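Local coordinates for protein 1-deoxy-D-xylulose 5-phosphate reductoisomerase (Moraxella catarrhalis, PDB 4ZQG) that catalyses the NAD(P)H-dependent rearrangement and reduction of 1-deoxy-D-xylulose 5-phosphate to 2-C-methyl-D-erythritol 4-phosphate in the MEP pathway of isoprenoid precursor synthesis, at residues I81-S84 / I90-A93; A116-G121 / I140-K145; A159-L164 / I284-A289; I337-A342 / V362-C367; I373-S378 / D395-K400. All blocks are in the same frame, centred on the assembly; numbering follows the deposited sequence.

Contact 1: I81-S84 / I90-A93; sequences IILS and IEIA
Leu83 places CG beside its backbone N (chi1 -59°), which turns both methyls of the leucine toward the helix. Glu91 differs: its CG lies opposite the backbone N (chi1 -166°), and the chain beyond is extended, carrying the carboxylate out from the helix to the strand. The two side chains meet at roughly a right angle. CD1 of Leu83 lies over the flat side of the carboxylate, 3.8 Å from Glu91 CD and 3.7 Å from OE2. The second methyl, CD2, sits 3.8 Å from Glu91 OE1, so both methyls of the leucine lie against one face of the acid group. A carboxylate laid against methyls gains nothing polar from them; the OE2 of this exposed glutamate instead makes a salt bridge with Lys58, at the start of the neighbouring strand 58-61, which fixes the group against the leucine.

Strand 81-84 is the outermost strand on one side of the parallel seven-stranded sheet of the Rossmann-type domain. Helix 85-93 follows it directly and starts the crossover to strand 100-103, passing over the strands between. Ile92 shows this course. Its CD1 touches Leu83 CD1 at 4.0 Å, and its CG1 stands at the same 4.0 Å from that methyl, while the buried side chain also packs on Ala10 and Leu12 of strand 7-12 and on Ala37 and Thr39 of strand 33-39.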
# COMPACT_ATOMS: atom_id res chain seq x y z
N ILE A 81 -7.87 -35.15 -24.07
CA ILE A 81 -9.00 -35.82 -23.40
C ILE A 81 -10.17 -34.86 -23.16
O ILE A 81 -9.97 -33.76 -22.63
CB ILE A 81 -8.59 -36.42 -22.04
CG1 ILE A 81 -7.51 -37.49 -22.20
CG2 ILE A 81 -9.83 -36.96 -21.34
CD1 ILE A 81 -6.56 -37.61 -21.03
N ILE A 82 -11.38 -35.28 -23.51
CA ILE A 82 -12.54 -34.43 -23.33
C ILE A 82 -13.32 -34.99 -22.17
O ILE A 82 -13.38 -36.21 -22.01
CB ILE A 82 -13.46 -34.40 -24.54
CG1 ILE A 82 -12.69 -33.91 -25.76
CG2 ILE A 82 -14.64 -33.49 -24.31
CD1 ILE A 82 -11.88 -34.99 -26.44
N LEU A 83 -13.91 -34.08 -21.37
CA LEU A 83 -14.65 -34.41 -20.17
C LEU A 83 -15.94 -33.61 -20.20
O LEU A 83 -16.07 -32.68 -20.98
CB LEU A 83 -13.84 -34.04 -18.95
CG LEU A 83 -12.47 -34.70 -18.77
CD1 LEU A 83 -11.85 -34.28 -17.45
CD2 LEU A 83 -12.58 -36.22 -18.80
N SER A 84 -16.92 -33.96 -19.38
CA SER A 84 -18.12 -33.13 -19.30
C SER A 84 -18.67 -32.99 -17.91
O SER A 84 -18.35 -33.77 -17.05
CB SER A 84 -19.20 -33.69 -20.21
OG SER A 84 -19.71 -34.90 -19.71
N ILE A 90 -14.45 -31.73 -11.37
CA ILE A 90 -13.89 -32.32 -10.17
C ILE A 90 -12.59 -33.05 -10.51
O ILE A 90 -11.59 -32.90 -9.83
CB ILE A 90 -14.93 -33.24 -9.45
CG1 ILE A 90 -16.02 -32.36 -8.81
CG2 ILE A 90 -14.30 -34.10 -8.36
CD1 ILE A 90 -17.40 -33.02 -8.76
N GLU A 91 -12.61 -33.78 -11.60
CA GLU A 91 -11.45 -34.49 -12.06
C GLU A 91 -10.27 -33.59 -12.37
O GLU A 91 -9.16 -33.87 -11.98
CB GLU A 91 -11.81 -35.28 -13.32
CG GLU A 91 -10.79 -36.32 -13.73
CD GLU A 91 -11.18 -37.07 -15.01
OE1 GLU A 91 -12.38 -37.53 -15.22
OE2 GLU A 91 -10.24 -37.20 -15.81
N ILE A 92 -10.52 -32.53 -13.11
CA ILE A 92 -9.47 -31.60 -13.48
C ILE A 92 -8.96 -30.90 -12.25
O ILE A 92 -7.75 -30.75 -12.09
CB ILE A 92 -10.00 -30.55 -14.45
CG1 ILE A 92 -9.99 -31.11 -15.86
CG2 ILE A 92 -9.15 -29.29 -14.43
CD1 ILE A 92 -11.02 -30.44 -16.75
N ALA A 93 -9.88 -30.50 -11.38
CA ALA A 93 -9.52 -29.82 -10.14
C ALA A 93 -8.69 -30.65 -9.18
O ALA A 93 -7.94 -30.07 -8.40
CB ALA A 93 -10.74 -29.29 -9.44

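Contact 2: A116-G121 / I140-K145; sequences AAAGAG and IKTAKK
The CB of Ala118 sits directly against the backbone of helix 130-146, 3.8 Å from Ala143 N and 3.9 Å from Ala143 CA, with the two methyls 4.0 Å apart from CB to CB. Next to it, Thr142 reaches the other way: its CG2 rests on the peptide of Gly119, 3.7 Å from both Gly119 N and Gly119 CA. The threonine methyl thus meets the main chain of Gly119. Small residues on both sides let the helices come close, as the 4.5 Å between Ala118 CA and Ala143 CA confirms; the axes of 116-120 and 140-145 approach to 7.7 Å at an angle of 26°, nearly parallel.

The next shell sets these groups. The chi1 of Thr142 (-59°) sets OG1 beside the backbone N, hydrogen-bonded to the carbonyl of Leu138 one turn earlier, and leaves CG2 opposite that N, so the methyl is the branch offered to Gly119. Ala118 is backed by Ile124 of strand 123-126, and Ala143 by Ala148. Just past the contact, Gly121 takes a positive phi of 78° and closes helix 111-120 with a Schellman motif, turning the chain toward strand 123-126. Two near-parallel helices, packed side by side and linked through the strand between them in the chain, are characteristic of consecutive beta-alpha units in a Rossmann-type fold.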
# COMPACT_ATOMS: atom_id res chain seq x y z
N ALA A 116 -13.12 -29.60 -4.58
CA ALA A 116 -12.23 -30.66 -5.07
C ALA A 116 -10.78 -30.19 -5.08
O ALA A 116 -9.88 -30.89 -4.66
CB ALA A 116 -12.65 -31.12 -6.47
N ALA A 117 -10.57 -28.98 -5.59
CA ALA A 117 -9.23 -28.39 -5.59
C ALA A 117 -8.70 -28.17 -4.13
O ALA A 117 -7.56 -28.49 -3.82
CB ALA A 117 -9.24 -27.09 -6.38
N ALA A 118 -9.53 -27.65 -3.23
CA ALA A 118 -9.08 -27.53 -1.85
C ALA A 118 -8.82 -28.92 -1.26
O ALA A 118 -7.80 -29.13 -0.58
CB ALA A 118 -10.07 -26.75 -1.02
N GLY A 119 -9.68 -29.88 -1.58
CA GLY A 119 -9.54 -31.26 -1.09
C GLY A 119 -8.26 -31.94 -1.54
O GLY A 119 -7.77 -32.85 -0.88
N ALA A 120 -7.74 -31.49 -2.69
CA ALA A 120 -6.59 -32.10 -3.35
C ALA A 120 -5.33 -31.37 -3.01
O ALA A 120 -4.23 -31.76 -3.43
CB ALA A 120 -6.79 -32.05 -4.85
N GLY A 121 -5.48 -30.28 -2.29
CA GLY A 121 -4.37 -29.54 -1.78
C GLY A 121 -3.73 -28.72 -2.85
O GLY A 121 -2.52 -28.69 -2.93
N ILE A 140 -12.47 -23.12 3.27
CA ILE A 140 -11.27 -22.78 4.06
C ILE A 140 -10.85 -23.94 4.95
O ILE A 140 -9.66 -24.31 5.01
CB ILE A 140 -11.51 -21.57 4.98
CG1 ILE A 140 -11.88 -20.29 4.19
CG2 ILE A 140 -10.29 -21.32 5.85
CD1 ILE A 140 -10.86 -19.85 3.19
N LYS A 141 -11.82 -24.51 5.67
CA LYS A 141 -11.53 -25.66 6.55
C LYS A 141 -10.87 -26.73 5.72
O LYS A 141 -9.79 -27.17 6.04
CB LYS A 141 -12.79 -26.24 7.24
CG LYS A 141 -13.33 -25.44 8.44
CD LYS A 141 -14.48 -26.20 9.14
N THR A 142 -11.51 -27.10 4.61
CA THR A 142 -11.02 -28.16 3.71
C THR A 142 -9.62 -27.87 3.17
O THR A 142 -8.75 -28.74 3.16
CB THR A 142 -12.00 -28.40 2.53
OG1 THR A 142 -13.30 -28.78 3.04
CG2 THR A 142 -11.45 -29.50 1.61
N ALA A 143 -9.43 -26.62 2.75
CA ALA A 143 -8.09 -26.14 2.33
C ALA A 143 -7.02 -26.27 3.41
O ALA A 143 -5.95 -26.84 3.16
CB ALA A 143 -8.17 -24.71 1.84
N LYS A 144 -7.34 -25.79 4.62
CA LYS A 144 -6.40 -25.89 5.73
C LYS A 144 -6.03 -27.32 6.04
O LYS A 144 -4.85 -27.66 6.17
CB LYS A 144 -6.92 -25.16 6.98
CG LYS A 144 -6.68 -23.65 6.91
CD LYS A 144 -7.03 -22.95 8.20
CE LYS A 144 -7.07 -21.45 8.01
NZ LYS A 144 -5.75 -20.94 7.55
N LYS A 145 -7.05 -28.16 6.09
CA LYS A 145 -6.88 -29.59 6.34
C LYS A 145 -5.96 -30.25 5.29
O LYS A 145 -5.15 -31.09 5.64
CB LYS A 145 -8.26 -30.28 6.42
CG LYS A 145 -8.23 -31.77 6.74
CD LYS A 145 -9.60 -32.32 7.12
CE LYS A 145 -9.64 -33.85 7.01

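Contact 3: A159-L164 / I284-A289; sequences AIYQCL and IAHALA
Helix 155-162, which carries the magnesium ligand Glu156 near its start, presents Tyr161 and Gln162 to His286 of helix 281-289. Gln162 lies over one face of the imidazole. Its CG stands 3.7 Å from the ring centroid and 17° off the ring normal, a CH-pi contact displaced toward the rim, where Gln162 CG is 3.5 Å from His286 NE2. Beyond CG the amide continues across the ring with its plane only 11° from that of the imidazole, so the two flat groups are stacked, Gln162 CD lying 3.8 Å from His286 CD2. Tyr161 comes instead to the edge of the histidine: its CD2 is 3.7 Å from His286 CE1. The ring planes are turned 70° apart with centroids separated by 5.9 Å, a rim-to-rim meeting in which neither ring covers the other.

This buried junction ties the helix that carries Glu156 to a helix that also packs against helix 17-26 of the nucleotide-binding domain. The CG of His286 is opposite its backbone N, which extends the ring across the gap. Asn158 then holds both stacked groups, bonding to His286 ND1 and to Gln162 NE2. Arg293 grips Gln162 OE1, and Ser270 of the second subunit bonds Gln162 NE2, so the amide is pinned at both ends at the dimer interface.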
# COMPACT_ATOMS: atom_id res chain seq x y z
N ALA A 159 -5.76 -6.77 -3.71
CA ALA A 159 -5.21 -5.54 -3.07
C ALA A 159 -4.94 -5.72 -1.59
O ALA A 159 -3.82 -5.59 -1.14
CB ALA A 159 -6.13 -4.38 -3.27
N ILE A 160 -5.98 -6.05 -0.85
CA ILE A 160 -5.84 -6.33 0.57
C ILE A 160 -4.73 -7.34 0.82
O ILE A 160 -3.90 -7.16 1.70
CB ILE A 160 -7.17 -6.83 1.17
CG1 ILE A 160 -8.16 -5.67 1.28
CG2 ILE A 160 -6.97 -7.43 2.53
CD1 ILE A 160 -9.57 -6.14 1.49
N TYR A 161 -4.71 -8.40 0.05
CA TYR A 161 -3.71 -9.42 0.26
C TYR A 161 -2.28 -8.87 0.09
O TYR A 161 -1.37 -9.17 0.86
CB TYR A 161 -3.98 -10.56 -0.72
CG TYR A 161 -3.06 -11.74 -0.57
CD1 TYR A 161 -3.42 -12.82 0.23
CD2 TYR A 161 -1.86 -11.79 -1.24
CE1 TYR A 161 -2.60 -13.93 0.34
CE2 TYR A 161 -1.03 -12.89 -1.13
CZ TYR A 161 -1.42 -13.96 -0.34
OH TYR A 161 -0.58 -15.03 -0.20
N GLN A 162 -2.09 -8.08 -0.96
CA GLN A 162 -0.83 -7.43 -1.21
C GLN A 162 -0.43 -6.47 -0.10
O GLN A 162 0.76 -6.24 0.13
CB GLN A 162 -0.90 -6.63 -2.51
CG GLN A 162 -0.87 -7.44 -3.81
CD GLN A 162 -0.50 -6.59 -4.98
OE1 GLN A 162 0.55 -5.96 -5.00
NE2 GLN A 162 -1.35 -6.57 -5.98
N CYS A 163 -1.42 -5.91 0.59
CA CYS A 163 -1.20 -4.97 1.64
C CYS A 163 -1.12 -5.58 3.08
O CYS A 163 -1.18 -4.84 4.07
CB CYS A 163 -2.29 -3.91 1.55
SG CYS A 163 -2.00 -2.81 0.14
N LEU A 164 -0.93 -6.90 3.18
CA LEU A 164 -0.94 -7.62 4.45
C LEU A 164 0.45 -8.19 4.71
O LEU A 164 1.20 -8.48 3.79
CB LEU A 164 -2.02 -8.71 4.43
CG LEU A 164 -3.45 -8.27 4.74
CD1 LEU A 164 -4.48 -9.37 4.57
CD2 LEU A 164 -3.57 -7.78 6.18
N ILE A 284 -4.23 -11.01 -11.44
CA ILE A 284 -4.03 -12.39 -11.89
C ILE A 284 -2.54 -12.61 -11.93
O ILE A 284 -2.04 -13.59 -11.43
CB ILE A 284 -4.71 -12.65 -13.26
CG1 ILE A 284 -6.21 -12.52 -13.11
CG2 ILE A 284 -4.42 -14.08 -13.78
CD1 ILE A 284 -6.92 -12.41 -14.42
N ALA A 285 -1.82 -11.68 -12.52
CA ALA A 285 -0.38 -11.79 -12.64
C ALA A 285 0.30 -11.94 -11.28
O ALA A 285 1.18 -12.77 -11.12
CB ALA A 285 0.15 -10.57 -13.36
N HIS A 286 -0.12 -11.11 -10.32
CA HIS A 286 0.36 -11.18 -8.96
C HIS A 286 0.11 -12.55 -8.35
O HIS A 286 0.99 -13.14 -7.73
CB HIS A 286 -0.35 -10.15 -8.06
CG HIS A 286 -0.09 -10.38 -6.60
ND1 HIS A 286 -0.97 -11.06 -5.79
CD2 HIS A 286 0.96 -10.03 -5.82
CE1 HIS A 286 -0.46 -11.16 -4.58
NE2 HIS A 286 0.70 -10.53 -4.57
N ALA A 287 -1.11 -13.04 -8.53
CA ALA A 287 -1.46 -14.30 -7.96
C ALA A 287 -0.74 -15.48 -8.64
O ALA A 287 -0.35 -16.42 -7.96
CB ALA A 287 -2.95 -14.47 -8.01
N LEU A 288 -0.56 -15.42 -9.97
CA LEU A 288 0.16 -16.45 -10.69
C LEU A 288 1.60 -16.57 -10.28
O LEU A 288 2.12 -17.67 -10.10
CB LEU A 288 0.15 -16.21 -12.18
CG LEU A 288 -1.08 -16.72 -12.92
CD1 LEU A 288 -1.04 -16.21 -14.35
CD2 LEU A 288 -1.14 -18.23 -12.91
N ALA A 289 2.30 -15.46 -10.16
CA ALA A 289 3.72 -15.55 -9.94
C ALA A 289 4.08 -15.60 -8.47
O ALA A 289 5.21 -15.90 -8.15
CB ALA A 289 4.41 -14.41 -10.61

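Contact 4: I337-A342 / V362-C367; sequences IALNTA and VIVKAC
Ala342 is the close-packed centre of the contact, with its CB 3.8 Å from Cys367 CB and equally 3.8 Å from Cys367 SG. The same methyl lies 4.1 Å from Val364 CA, so it settles between the valine and the cysteine one turn apart on helix 359-368. Val364 splits its branches: CG2 meets Ala342 CB at 4.2 Å, while CG1 turns to Leu339 CD1 at 3.7 Å. Although the CB of Leu339 points away from the other helix, its CG opposite the backbone N (chi1 179°) lets the end of the chain swing back to the valine. The nearest backbones are those of Ala342 and Val364, with CA atoms 5.4 Å apart.

Around this centre the fit slackens. The methyl of Ala338 comes no nearer than 4.5 Å, and Ile363 only grazes the partner helix. On the far side of 362-367, Lys365 and Val362 are exposed to solvent, whereas Leu339 is covered by Met230, Leu234 and Ile237 of helix 230-243, the helix that also bears the magnesium ligand Glu235. The segments run antiparallel, their axes 9.0 Å apart with a crossing angle of 150°, within the helical C-terminal region. Every side-chain pair touching across them is apolar or sulfur on methyl; cohesion here therefore rests on shape and exclusion of water, without a directional bond.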
# COMPACT_ATOMS: atom_id res chain seq x y z
N ILE A 337 -26.14 -17.88 1.57
CA ILE A 337 -26.69 -18.70 0.52
C ILE A 337 -28.03 -18.13 0.09
O ILE A 337 -28.24 -17.82 -1.07
CB ILE A 337 -26.80 -20.14 0.98
CG1 ILE A 337 -25.40 -20.70 1.10
CG2 ILE A 337 -27.68 -20.96 0.02
CD1 ILE A 337 -25.33 -22.00 1.85
N ALA A 338 -28.94 -17.97 1.03
CA ALA A 338 -30.17 -17.29 0.71
C ALA A 338 -29.81 -16.06 -0.09
O ALA A 338 -30.38 -15.83 -1.12
CB ALA A 338 -30.93 -16.90 1.97
N LEU A 339 -28.83 -15.29 0.38
CA LEU A 339 -28.47 -14.02 -0.27
C LEU A 339 -27.98 -14.20 -1.70
O LEU A 339 -28.49 -13.57 -2.61
CB LEU A 339 -27.36 -13.29 0.49
CG LEU A 339 -26.90 -11.95 -0.13
CD1 LEU A 339 -27.64 -10.77 0.47
CD2 LEU A 339 -25.40 -11.78 0.03
N ASN A 340 -26.96 -15.03 -1.85
CA ASN A 340 -26.31 -15.19 -3.12
C ASN A 340 -27.20 -15.81 -4.21
O ASN A 340 -27.31 -15.27 -5.32
CB ASN A 340 -25.09 -16.07 -2.99
CG ASN A 340 -24.45 -16.29 -4.32
OD1 ASN A 340 -24.16 -15.32 -5.04
ND2 ASN A 340 -24.30 -17.56 -4.71
N THR A 341 -27.85 -16.92 -3.84
CA THR A 341 -28.82 -17.57 -4.71
C THR A 341 -30.03 -16.71 -5.00
O THR A 341 -30.40 -16.56 -6.15
CB THR A 341 -29.28 -18.91 -4.14
OG1 THR A 341 -28.14 -19.75 -3.93
CG2 THR A 341 -30.20 -19.58 -5.09
N ALA A 342 -30.68 -16.12 -4.01
CA ALA A 342 -31.81 -15.28 -4.36
C ALA A 342 -31.30 -14.32 -5.44
O ALA A 342 -31.90 -14.22 -6.49
CB ALA A 342 -32.35 -14.53 -3.16
N VAL A 362 -35.64 -6.17 -3.51
CA VAL A 362 -36.90 -6.65 -2.93
C VAL A 362 -36.93 -8.16 -2.80
O VAL A 362 -37.33 -8.70 -1.80
CB VAL A 362 -38.11 -6.24 -3.79
CG1 VAL A 362 -39.40 -6.41 -2.99
CG2 VAL A 362 -37.97 -4.80 -4.28
N ILE A 363 -36.50 -8.83 -3.86
CA ILE A 363 -36.53 -10.28 -3.95
C ILE A 363 -35.61 -10.88 -2.92
O ILE A 363 -35.96 -11.89 -2.29
CB ILE A 363 -36.08 -10.77 -5.36
CG1 ILE A 363 -37.08 -10.35 -6.44
CG2 ILE A 363 -35.82 -12.28 -5.39
CD1 ILE A 363 -38.53 -10.64 -6.08
N VAL A 364 -34.43 -10.28 -2.79
CA VAL A 364 -33.41 -10.77 -1.87
C VAL A 364 -33.79 -10.57 -0.39
O VAL A 364 -33.50 -11.43 0.44
CB VAL A 364 -32.03 -10.12 -2.14
CG1 VAL A 364 -30.98 -10.60 -1.15
CG2 VAL A 364 -31.55 -10.45 -3.55
N LYS A 365 -34.43 -9.46 -0.05
CA LYS A 365 -34.86 -9.27 1.32
C LYS A 365 -35.94 -10.28 1.61
O LYS A 365 -35.87 -11.03 2.62
CB LYS A 365 -35.41 -7.87 1.53
CG LYS A 365 -35.70 -7.57 2.99
CD LYS A 365 -36.41 -6.22 3.20
CE LYS A 365 -36.44 -5.84 4.68
NZ LYS A 365 -37.26 -4.63 4.97
N ALA A 366 -36.92 -10.34 0.71
CA ALA A 366 -38.07 -11.19 0.91
C ALA A 366 -37.59 -12.59 1.17
O ALA A 366 -38.10 -13.29 2.04
CB ALA A 366 -39.01 -11.15 -0.29
N CYS A 367 -36.55 -12.99 0.44
CA CYS A 367 -35.90 -14.26 0.69
C CYS A 367 -35.12 -14.37 2.04
O CYS A 367 -35.14 -15.42 2.68
CB CYS A 367 -34.97 -14.60 -0.47
SG CYS A 367 -35.89 -15.15 -1.92

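Contact 5: I373-S378 / D395-K400; sequences IAQDYS and DKKVRK
Lys397 stretches its methylene chain toward the carboxylate of Asp376, CD and CE each passing 3.7 Å from Asp376 OD2 before the ammonium reaches it. With CG opposite the backbone N (chi1 -175°) and the chain extended throughout, the lysine projects straight from helix 387-409 to the type I turn that runs from Ala374 to Tyr377. There Lys397 NZ forms a salt bridge and hydrogen bond with Asp376 OD2 at 3.0 Å. The approach is on the syn side of the oxygen, 26° out of the carboxylate plane. The carbonyl of Thr372, in helix 371-374, takes a second bond from NZ, so the one ammonium joins an acid and a main-chain acceptor, and the carboxylate nearby would be expected to favour its positive charge.

Alongside this partly exposed bridge a buried apolar contact, Ile373 CG1 to Val398 CG2 at 4.3 Å, is a loose van der Waals touch. The acidic side chain is placed by the turn, in which Asp376 N bonds back to the carbonyl of Ile373. On helix 387-409 itself, Arg399 NE makes a nearly straight bond of 3.1 Å to Asp395 OD2 (172°), and its NH2 also pairs with Glu344. Ile373 packs on Met394 and Ile401 as well, which leaves the turn seated against helix 387-409, with Ala338 and Thr341 of helix 333-351 packed against Ile373 and Val398 respectively.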
# COMPACT_ATOMS: atom_id res chain seq x y z
N ILE A 373 -37.06 -20.22 4.38
CA ILE A 373 -35.63 -20.13 4.20
C ILE A 373 -34.96 -20.10 5.59
O ILE A 373 -34.07 -20.90 5.89
CB ILE A 373 -35.29 -18.93 3.29
CG1 ILE A 373 -35.65 -19.29 1.85
CG2 ILE A 373 -33.81 -18.56 3.38
CD1 ILE A 373 -35.85 -18.11 0.93
N ALA A 374 -35.44 -19.22 6.46
CA ALA A 374 -34.83 -19.07 7.79
C ALA A 374 -34.71 -20.36 8.64
O ALA A 374 -33.86 -20.42 9.53
CB ALA A 374 -35.55 -17.98 8.57
N GLN A 375 -35.53 -21.37 8.38
CA GLN A 375 -35.38 -22.65 9.09
C GLN A 375 -33.97 -23.22 8.99
O GLN A 375 -33.54 -23.94 9.89
CB GLN A 375 -36.36 -23.75 8.64
CG GLN A 375 -37.64 -23.30 7.95
CD GLN A 375 -38.59 -24.44 7.51
OE1 GLN A 375 -39.75 -24.48 7.92
NE2 GLN A 375 -38.11 -25.33 6.66
N ASP A 376 -33.28 -22.96 7.88
CA ASP A 376 -32.02 -23.66 7.60
C ASP A 376 -30.81 -22.83 7.99
O ASP A 376 -29.66 -23.29 7.93
CB ASP A 376 -31.95 -24.07 6.11
CG ASP A 376 -33.04 -25.06 5.72
OD1 ASP A 376 -33.24 -26.07 6.42
OD2 ASP A 376 -33.70 -24.85 4.68
N TYR A 377 -31.06 -21.60 8.43
CA TYR A 377 -29.97 -20.76 8.89
C TYR A 377 -29.09 -21.36 9.97
O TYR A 377 -27.88 -21.10 9.98
CB TYR A 377 -30.48 -19.41 9.37
CG TYR A 377 -30.99 -18.52 8.27
CD1 TYR A 377 -30.86 -18.86 6.92
CD2 TYR A 377 -31.55 -17.32 8.57
CE1 TYR A 377 -31.31 -18.01 5.94
CE2 TYR A 377 -32.00 -16.47 7.59
CZ TYR A 377 -31.88 -16.83 6.27
OH TYR A 377 -32.35 -15.94 5.34
N SER A 378 -29.65 -22.20 10.84
CA SER A 378 -28.91 -22.74 11.98
C SER A 378 -28.23 -24.07 11.67
O SER A 378 -27.80 -24.78 12.59
CB SER A 378 -29.83 -22.94 13.17
OG SER A 378 -30.78 -23.96 12.88
N ASP A 395 -29.43 -24.16 -1.68
CA ASP A 395 -29.40 -23.59 -3.01
C ASP A 395 -30.69 -23.92 -3.77
O ASP A 395 -31.42 -23.01 -4.15
CB ASP A 395 -28.16 -24.09 -3.75
CG ASP A 395 -28.01 -23.45 -5.11
OD1 ASP A 395 -28.06 -22.20 -5.19
OD2 ASP A 395 -27.86 -24.22 -6.10
N LYS A 396 -31.00 -25.22 -3.95
CA LYS A 396 -32.20 -25.63 -4.76
C LYS A 396 -33.44 -24.99 -4.17
O LYS A 396 -34.30 -24.46 -4.87
CB LYS A 396 -32.40 -27.16 -4.82
CG LYS A 396 -31.51 -27.93 -5.80
N LYS A 397 -33.47 -24.97 -2.84
CA LYS A 397 -34.60 -24.41 -2.14
C LYS A 397 -34.77 -22.91 -2.36
O LYS A 397 -35.86 -22.44 -2.67
CB LYS A 397 -34.46 -24.71 -0.66
CG LYS A 397 -35.66 -24.28 0.16
CD LYS A 397 -35.56 -24.92 1.52
CE LYS A 397 -36.63 -24.40 2.45
NZ LYS A 397 -36.56 -25.11 3.76
N VAL A 398 -33.71 -22.14 -2.19
CA VAL A 398 -33.80 -20.71 -2.44
C VAL A 398 -34.14 -20.45 -3.90
O VAL A 398 -34.94 -19.54 -4.22
CB VAL A 398 -32.50 -19.98 -2.07
CG1 VAL A 398 -32.61 -18.50 -2.42
CG2 VAL A 398 -32.23 -20.16 -0.58
N ARG A 399 -33.55 -21.26 -4.79
CA ARG A 399 -33.91 -21.18 -6.24
C ARG A 399 -35.42 -21.20 -6.44
O ARG A 399 -35.99 -20.27 -6.99
CB ARG A 399 -33.17 -22.23 -7.09
CG ARG A 399 -31.86 -21.68 -7.68
CD ARG A 399 -30.91 -22.72 -8.28
NE ARG A 399 -29.49 -22.45 -7.98
CZ ARG A 399 -28.77 -21.45 -8.49
NH1 ARG A 399 -29.30 -20.60 -9.38
NH2 ARG A 399 -27.51 -21.29 -8.08
N LYS A 400 -36.07 -22.23 -5.89
CA LYS A 400 -37.55 -22.36 -5.96
C LYS A 400 -38.27 -21.13 -5.38
O LYS A 400 -39.14 -20.56 -6.04
CB LYS A 400 -37.99 -23.62 -5.22
CG LYS A 400 -39.50 -23.74 -4.97
CD LYS A 400 -39.84 -24.21 -3.56
CE LYS A 400 -39.40 -25.65 -3.32
NZ LYS A 400 -39.48 -25.96 -1.87

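How the contacts relate
From the N terminus, contact 1 closes a short loop, joining edge strand 81-84 to the helix that follows it. Contact 2 then closes a helix-strand-helix loop further across the same sheet; the two touch where Ile90 and Ala93 pack on Ala116 and Ala117. Contact 3 spans the longest stretch, with 119 residues between its segments, and ties helix 155-162, which bears a magnesium ligand, to helix 281-289. Contacts 4 and 5 close compact helical loops near the C terminus, with centres about 10 Å apart, and share Ala338 on Ile373 packing and a probable Thr341-Asp395 hydrogen bond. All five follow in series, none nesting or crossing; contacts 3 and 4 lie on opposite sides of the chain's centre.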